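Side-chain contacts in UPF0342 protein YheA (Bacillus subtilis, PDB 2OEE), which is of unknown function but belongs to the all-helical YlbF/YmcA family and may, like those relatives, act through protein-protein contacts: residues N27-V32 and N44-Q49; E36-M41 and E81-L86. One frame throughout, in Å; residues are numbered along the deposited sequence.

Contact 1 (N27-V32 and N44-Q49); sequences NLYDEV and NFRDVQ
Tyr29 OH on helix 20-34 and Arg46 NH1 on helix 36-48 meet at the ends of their side chains, from backbones that stay well apart, the two CA atoms 12.7 Å from each other. In Tyr29, chi1 of -176° puts CG opposite the backbone N, and from there the ring brings OH within bonding distance of Arg46 NH1. Arg46 comes the other way: its chain runs extended through chi2 and then kinks at chi3 (69°), bringing NH1 to the rim of the phenol. NH1 donates to Tyr29 OH over 3.3 Å, a long and clearly bent hydrogen bond, with the acceptor tilted out of the guanidinium plane. The same nitrogen stands 3.8 Å from Tyr29 CE1, near the ring plane, so the meeting is at the edge and no cation-pi stack forms. The two flat groups are turned 54° apart. Tyr112 of the second subunit meets the Tyr29 ring and also packs on Arg46, so the pair sits at the dimer interface. A phenylalanine here has no OH for NH1 to bond, and the guanidinium would probably be freer to turn. The bond sets the guanidinium charge against a neutral hydroxyl, a modest polar bridge between two helices.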
loop_
_atom_site.group_PDB
_atom_site.type_symbol
_atom_site.label_atom_id
_atom_site.label_comp_id
_atom_site.label_asym_id
_atom_site.label_seq_id
_atom_site.Cartn_x
_atom_site.Cartn_y
_atom_site.Cartn_z
ATOM N N ASN A 27 -19.019 0.563 -12.691
ATOM C CA ASN A 27 -20.249 0.043 -13.313
ATOM C C ASN A 27 -20.868 -1.137 -12.552
ATOM O O ASN A 27 -22.096 -1.189 -12.364
ATOM C CB ASN A 27 -20.047 -0.250 -14.808
ATOM C CG ASN A 27 -19.900 1.034 -15.630
ATOM O OD1 ASN A 27 -20.314 2.115 -15.198
ATOM N ND2 ASN A 27 -19.299 0.922 -16.800
ATOM N N LEU A 28 -20.024 -2.061 -12.095
ATOM C CA LEU A 28 -20.466 -3.197 -11.272
ATOM C C LEU A 28 -21.039 -2.743 -9.933
ATOM O O LEU A 28 -22.048 -3.276 -9.449
ATOM C CB LEU A 28 -19.295 -4.164 -11.016
ATOM C CG LEU A 28 -19.013 -5.132 -12.162
ATOM C CD1 LEU A 28 -17.676 -5.829 -11.976
ATOM C CD2 LEU A 28 -20.166 -6.156 -12.260
ATOM N N TYR A 29 -20.369 -1.770 -9.319
ATOM C CA TYR A 29 -20.809 -1.221 -8.064
ATOM C C TYR A 29 -22.202 -0.589 -8.211
ATOM O O TYR A 29 -23.072 -0.810 -7.377
ATOM C CB TYR A 29 -19.780 -0.201 -7.552
ATOM C CG TYR A 29 -20.108 0.360 -6.207
ATOM C CD1 TYR A 29 -19.731 -0.303 -5.051
ATOM C CD2 TYR A 29 -20.815 1.561 -6.085
ATOM C CE1 TYR A 29 -20.032 0.218 -3.800
ATOM C CE2 TYR A 29 -21.129 2.088 -4.830
ATOM C CZ TYR A 29 -20.732 1.400 -3.703
ATOM O OH TYR A 29 -21.024 1.884 -2.455
ATOM N N ASP A 30 -22.393 0.190 -9.273
ATOM C CA ASP A 30 -23.668 0.866 -9.534
ATOM C C ASP A 30 -24.770 -0.140 -9.891
ATOM O O ASP A 30 -25.904 0.013 -9.468
ATOM C CB ASP A 30 -23.508 1.849 -10.688
ATOM C CG ASP A 30 -22.684 3.078 -10.300
ATOM O OD1 ASP A 30 -22.439 3.286 -9.102
ATOM O OD2 ASP A 30 -22.279 3.811 -11.213
ATOM N N GLU A 31 -24.401 -1.164 -10.659
ATOM C CA GLU A 31 -25.300 -2.244 -11.043
ATOM C C GLU A 31 -25.820 -3.003 -9.828
ATOM O O GLU A 31 -27.041 -3.238 -9.699
ATOM C CB GLU A 31 -24.602 -3.182 -12.022
ATOM C CG GLU A 31 -25.532 -4.135 -12.679
ATOM C CD GLU A 31 -24.845 -5.103 -13.597
ATOM O OE1 GLU A 31 -23.679 -4.855 -14.009
ATOM O OE2 GLU A 31 -25.502 -6.121 -13.901
ATOM N N VAL A 32 -24.910 -3.347 -8.914
ATOM C CA VAL A 32 -25.291 -3.978 -7.659
ATOM C C VAL A 32 -26.191 -3.060 -6.824
ATOM O O VAL A 32 -27.201 -3.513 -6.251
ATOM C CB VAL A 32 -24.042 -4.503 -6.866
ATOM C CG1 VAL A 32 -24.377 -4.828 -5.427
ATOM C CG2 VAL A 32 -23.468 -5.769 -7.556
ATOM N N ASN A 44 -25.077 -5.858 3.776
ATOM C CA ASN A 44 -25.015 -6.659 5.000
ATOM C C ASN A 44 -23.672 -7.394 5.136
ATOM O O ASN A 44 -23.150 -7.572 6.245
ATOM C CB ASN A 44 -26.201 -7.636 5.068
ATOM C CG ASN A 44 -26.068 -8.652 6.198
ATOM O OD1 ASN A 44 -25.912 -9.849 5.950
ATOM N ND2 ASN A 44 -26.136 -8.179 7.443
ATOM N N PHE A 45 -23.116 -7.796 4.009
ATOM C CA PHE A 45 -21.773 -8.324 3.902
ATOM C C PHE A 45 -20.689 -7.308 4.308
ATOM O O PHE A 45 -19.844 -7.605 5.072
ATOM C CB PHE A 45 -21.507 -8.760 2.465
ATOM C CG PHE A 45 -20.100 -9.130 2.187
ATOM C CD1 PHE A 45 -19.558 -10.277 2.711
ATOM C CD2 PHE A 45 -19.327 -8.370 1.388
ATOM C CE1 PHE A 45 -18.299 -10.611 2.458
ATOM C CE2 PHE A 45 -18.033 -8.729 1.127
ATOM C CZ PHE A 45 -17.531 -9.831 1.653
ATOM N N ARG A 46 -20.695 -6.161 3.680
ATOM C CA ARG A 46 -19.810 -5.102 4.027
ATOM C C ARG A 46 -19.873 -4.754 5.506
ATOM O O ARG A 46 -18.858 -4.575 6.105
ATOM C CB ARG A 46 -19.993 -3.908 3.115
ATOM C CG ARG A 46 -19.245 -4.006 1.857
ATOM C CD ARG A 46 -19.488 -2.858 0.884
ATOM N NE ARG A 46 -18.953 -1.573 1.294
ATOM C CZ ARG A 46 -19.371 -0.366 0.870
ATOM N NH1 ARG A 46 -20.313 -0.200 -0.054
ATOM N NH2 ARG A 46 -18.823 0.712 1.386
ATOM N N ASP A 47 -21.078 -4.704 6.066
ATOM C CA ASP A 47 -21.339 -4.276 7.413
ATOM C C ASP A 47 -20.838 -5.331 8.409
ATOM O O ASP A 47 -20.107 -5.048 9.346
ATOM C CB ASP A 47 -22.822 -3.955 7.606
ATOM C CG ASP A 47 -23.314 -2.733 6.752
ATOM O OD1 ASP A 47 -22.557 -2.143 5.972
ATOM O OD2 ASP A 47 -24.501 -2.361 6.840
ATOM N N VAL A 48 -21.187 -6.566 8.182
ATOM C CA VAL A 48 -20.674 -7.617 9.003
ATOM C C VAL A 48 -19.188 -7.596 9.161
ATOM O O VAL A 48 -18.688 -7.743 10.231
ATOM C CB VAL A 48 -21.237 -8.963 8.672
ATOM C CG1 VAL A 48 -20.483 -10.074 9.369
ATOM C CG2 VAL A 48 -22.705 -9.004 9.036
ATOM N N GLN A 49 -18.421 -7.309 8.123
ATOM C CA GLN A 49 -17.036 -6.824 8.292
ATOM C C GLN A 49 -16.703 -5.374 8.768
ATOM O O GLN A 49 -16.166 -4.601 7.993
ATOM C CB GLN A 49 -16.286 -7.013 6.997
ATOM C CG GLN A 49 -16.663 -8.177 6.171
ATOM C CD GLN A 49 -15.729 -8.341 4.979
ATOM O OE1 GLN A 49 -15.059 -9.375 4.824
ATOM N NE2 GLN A 49 -15.643 -7.303 4.153
#

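Contact 2 (E36-M41 and E81-L86); sequences ESAKRM and EKISQL. With CA (calcium ion), chain C.
Helix-helix packing within an all-helical subunit brings the start of helix 36-48 against the first turns of helix 81-104, and Ile83 is the residue that fills the join. Its CG1 branch is anti to the carbonyl carbon (chi1 -66°) and chi2 is extended, which sends CD1 straight at the other helix. There the methyl settles over Ala38, 3.8 Å from its CB and 3.5 Å from its carbonyl O, and the CB of Met41, a selenomethionine, flanks it at 3.9 Å. Ala38 and Ile83 also mark the closest backbone approach, 6.8 Å between CA atoms, which the small alanine side chain probably allows. Around this cluster, Val77 of helix 70-78 and Phe42 of helix 36-48 pack on Ile83, while His80 touches both Ala38 and Met41.

A polar chain runs along helix 81-104, away from the join. Lys82 begins toward helix 36-48, but its end turns off and NZ bonds Gln85 OE1 at 2.7 Å, approaching tilted from the carbonyl plane. The other end of that amide, NE2, donates almost in its own plane and nearly straight (166°) to Glu81 OE2, which accepts it on the lone pair that points away from OE1. The amide is thus held at both ends, and its bond to OE2 probably helps to set the turn of the carboxylate. Glu81 bends at chi2 (59°) and grips a calcium ion with both oxygens, OE1 at 2.4 Å and OE2 at 2.5 Å, and three waters bind the same ion.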
loop_
_atom_site.group_PDB
_atom_site.type_symbol
_atom_site.label_atom_id
_atom_site.label_comp_id
_atom_site.label_asym_id
_atom_site.label_seq_id
_atom_site.Cartn_x
_atom_site.Cartn_y
_atom_site.Cartn_z
ATOM N N GLU A 36 -32.173 -3.944 -5.901
ATOM C CA GLU A 36 -32.581 -3.886 -4.497
ATOM C C GLU A 36 -32.153 -5.111 -3.686
ATOM O O GLU A 36 -31.708 -4.981 -2.554
ATOM C CB GLU A 36 -34.110 -3.659 -4.401
ATOM C CG GLU A 36 -34.739 -4.057 -3.090
ATOM C CD GLU A 36 -36.258 -3.862 -3.128
ATOM O OE1 GLU A 36 -36.710 -2.764 -2.774
ATOM O OE2 GLU A 36 -36.968 -4.756 -3.627
ATOM N N SER A 37 -32.340 -6.313 -4.229
ATOM C CA SER A 37 -31.969 -7.530 -3.514
ATOM C C SER A 37 -30.442 -7.623 -3.313
ATOM O O SER A 37 -29.972 -7.962 -2.225
ATOM C CB SER A 37 -32.475 -8.794 -4.255
ATOM O OG SER A 37 -33.848 -8.680 -4.630
ATOM N N ALA A 38 -29.692 -7.373 -4.380
ATOM C CA ALA A 38 -28.220 -7.477 -4.344
ATOM C C ALA A 38 -27.615 -6.383 -3.450
ATOM O O ALA A 38 -26.672 -6.639 -2.707
ATOM C CB ALA A 38 -27.645 -7.388 -5.767
ATOM N N LYS A 39 -28.139 -5.165 -3.555
ATOM C CA LYS A 39 -27.672 -4.057 -2.712
ATOM C C LYS A 39 -27.718 -4.470 -1.256
ATOM O O LYS A 39 -26.704 -4.349 -0.547
ATOM C CB LYS A 39 -28.514 -2.794 -2.933
ATOM C CG LYS A 39 -28.039 -1.557 -2.118
ATOM C CD LYS A 39 -29.062 -0.431 -2.295
ATOM C CE LYS A 39 -28.503 0.943 -1.910
ATOM N NZ LYS A 39 -28.502 1.071 -0.464
ATOM N N ARG A 40 -28.873 -4.983 -0.810
ATOM C CA ARG A 40 -29.050 -5.428 0.584
ATOM C C ARG A 40 -28.072 -6.520 1.027
ATOM O O ARG A 40 -27.517 -6.455 2.123
ATOM C CB ARG A 40 -30.501 -5.869 0.870
ATOM C CG ARG A 40 -30.720 -6.317 2.317
ATOM C CD ARG A 40 -32.137 -6.867 2.585
ATOM N NE ARG A 40 -33.171 -6.025 1.995
ATOM C CZ ARG A 40 -34.384 -6.465 1.670
ATOM N NH1 ARG A 40 -34.687 -7.727 1.865
ATOM N NH2 ARG A 40 -35.262 -5.640 1.119
HETATM N N MSE A 41 -27.855 -7.519 0.178
HETATM C CA MSE A 41 -26.920 -8.589 0.485
HETATM C C MSE A 41 -25.472 -8.063 0.571
HETATM O O MSE A 41 -24.733 -8.427 1.484
HETATM C CB MSE A 41 -27.015 -9.691 -0.584
HETATM C CG MSE A 41 -28.366 -10.405 -0.599
HETATM SE SE MSE A 41 -28.590 -11.483 -2.236
HETATM C CE MSE A 41 -27.172 -12.747 -1.947
ATOM N N GLU A 81 -24.196 -14.336 -8.582
ATOM C CA GLU A 81 -23.212 -14.144 -9.663
ATOM C C GLU A 81 -22.727 -12.687 -9.795
ATOM O O GLU A 81 -21.519 -12.441 -9.812
ATOM C CB GLU A 81 -23.744 -14.697 -10.996
ATOM C CG GLU A 81 -22.770 -14.525 -12.201
ATOM C CD GLU A 81 -21.409 -15.198 -12.003
ATOM O OE1 GLU A 81 -21.309 -16.303 -11.399
ATOM O OE2 GLU A 81 -20.397 -14.617 -12.453
ATOM N N LYS A 82 -23.655 -11.733 -9.869
ATOM C CA LYS A 82 -23.294 -10.337 -10.106
ATOM C C LYS A 82 -22.492 -9.768 -8.934
ATOM O O LYS A 82 -21.504 -9.053 -9.139
ATOM C CB LYS A 82 -24.540 -9.484 -10.296
ATOM C CG LYS A 82 -24.584 -8.486 -11.459
ATOM C CD LYS A 82 -23.320 -8.365 -12.351
ATOM C CE LYS A 82 -23.636 -9.165 -13.629
ATOM N NZ LYS A 82 -22.786 -8.946 -14.845
ATOM N N ILE A 83 -22.928 -10.026 -7.707
ATOM C CA ILE A 83 -22.154 -9.574 -6.538
ATOM C C ILE A 83 -20.748 -10.191 -6.542
ATOM O O ILE A 83 -19.770 -9.531 -6.164
ATOM C CB ILE A 83 -22.862 -9.895 -5.207
ATOM C CG1 ILE A 83 -24.162 -9.077 -5.085
ATOM C CG2 ILE A 83 -21.934 -9.630 -3.995
ATOM C CD1 ILE A 83 -25.053 -9.543 -3.916
ATOM N N SER A 84 -20.650 -11.448 -6.971
ATOM C CA SER A 84 -19.349 -12.131 -7.017
ATOM C C SER A 84 -18.428 -11.443 -8.006
ATOM O O SER A 84 -17.238 -11.351 -7.747
ATOM C CB SER A 84 -19.490 -13.602 -7.435
ATOM O OG SER A 84 -20.137 -14.321 -6.401
ATOM N N GLN A 85 -18.998 -10.992 -9.123
ATOM C CA GLN A 85 -18.263 -10.227 -10.160
ATOM C C GLN A 85 -17.726 -8.901 -9.621
ATOM O O GLN A 85 -16.585 -8.528 -9.899
ATOM C CB GLN A 85 -19.139 -9.988 -11.392
ATOM C CG GLN A 85 -19.412 -11.272 -12.211
ATOM C CD GLN A 85 -20.232 -11.049 -13.463
ATOM O OE1 GLN A 85 -20.432 -9.918 -13.923
ATOM N NE2 GLN A 85 -20.747 -12.141 -14.019
ATOM N N LEU A 86 -18.563 -8.192 -8.862
ATOM C CA LEU A 86 -18.123 -6.991 -8.147
ATOM C C LEU A 86 -16.981 -7.293 -7.148
ATOM O O LEU A 86 -15.969 -6.578 -7.128
ATOM C CB LEU A 86 -19.323 -6.301 -7.450
ATOM C CG LEU A 86 -18.999 -5.166 -6.460
ATOM C CD1 LEU A 86 -18.215 -4.012 -7.160
ATOM C CD2 LEU A 86 -20.282 -4.660 -5.796
HETATM CA CA CA C . -18.899 -16.312 -11.336
HETATM O O HOH W 1 -18.181 -14.149 -10.311
HETATM O O HOH W 2 -19.469 -17.065 -9.183
HETATM O O HOH W 3 -16.602 -16.649 -11.138
#

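In the fold
From the N terminus the chain passes through helix 5-17 into helix 20-34, which carries the first half of contact 1. It turns into helix 36-48, whose start serves contact 2 and whose end returns to helix 20-34 in contact 1, closing a short loop between successive helices. Contact 2 closes a longer one: the chain runs through the unmodelled residues 51-68 and helix 70-78 before helix 81-104 comes back to residues 36-41. The two closures cross, since their segments alternate, and helix 36-48 is common to both. They lie about 6 Å apart, centre to centre, and Leu28 packing on Gln85 and Glu31 on Lys82 join helix 20-34 directly to helix 81-104.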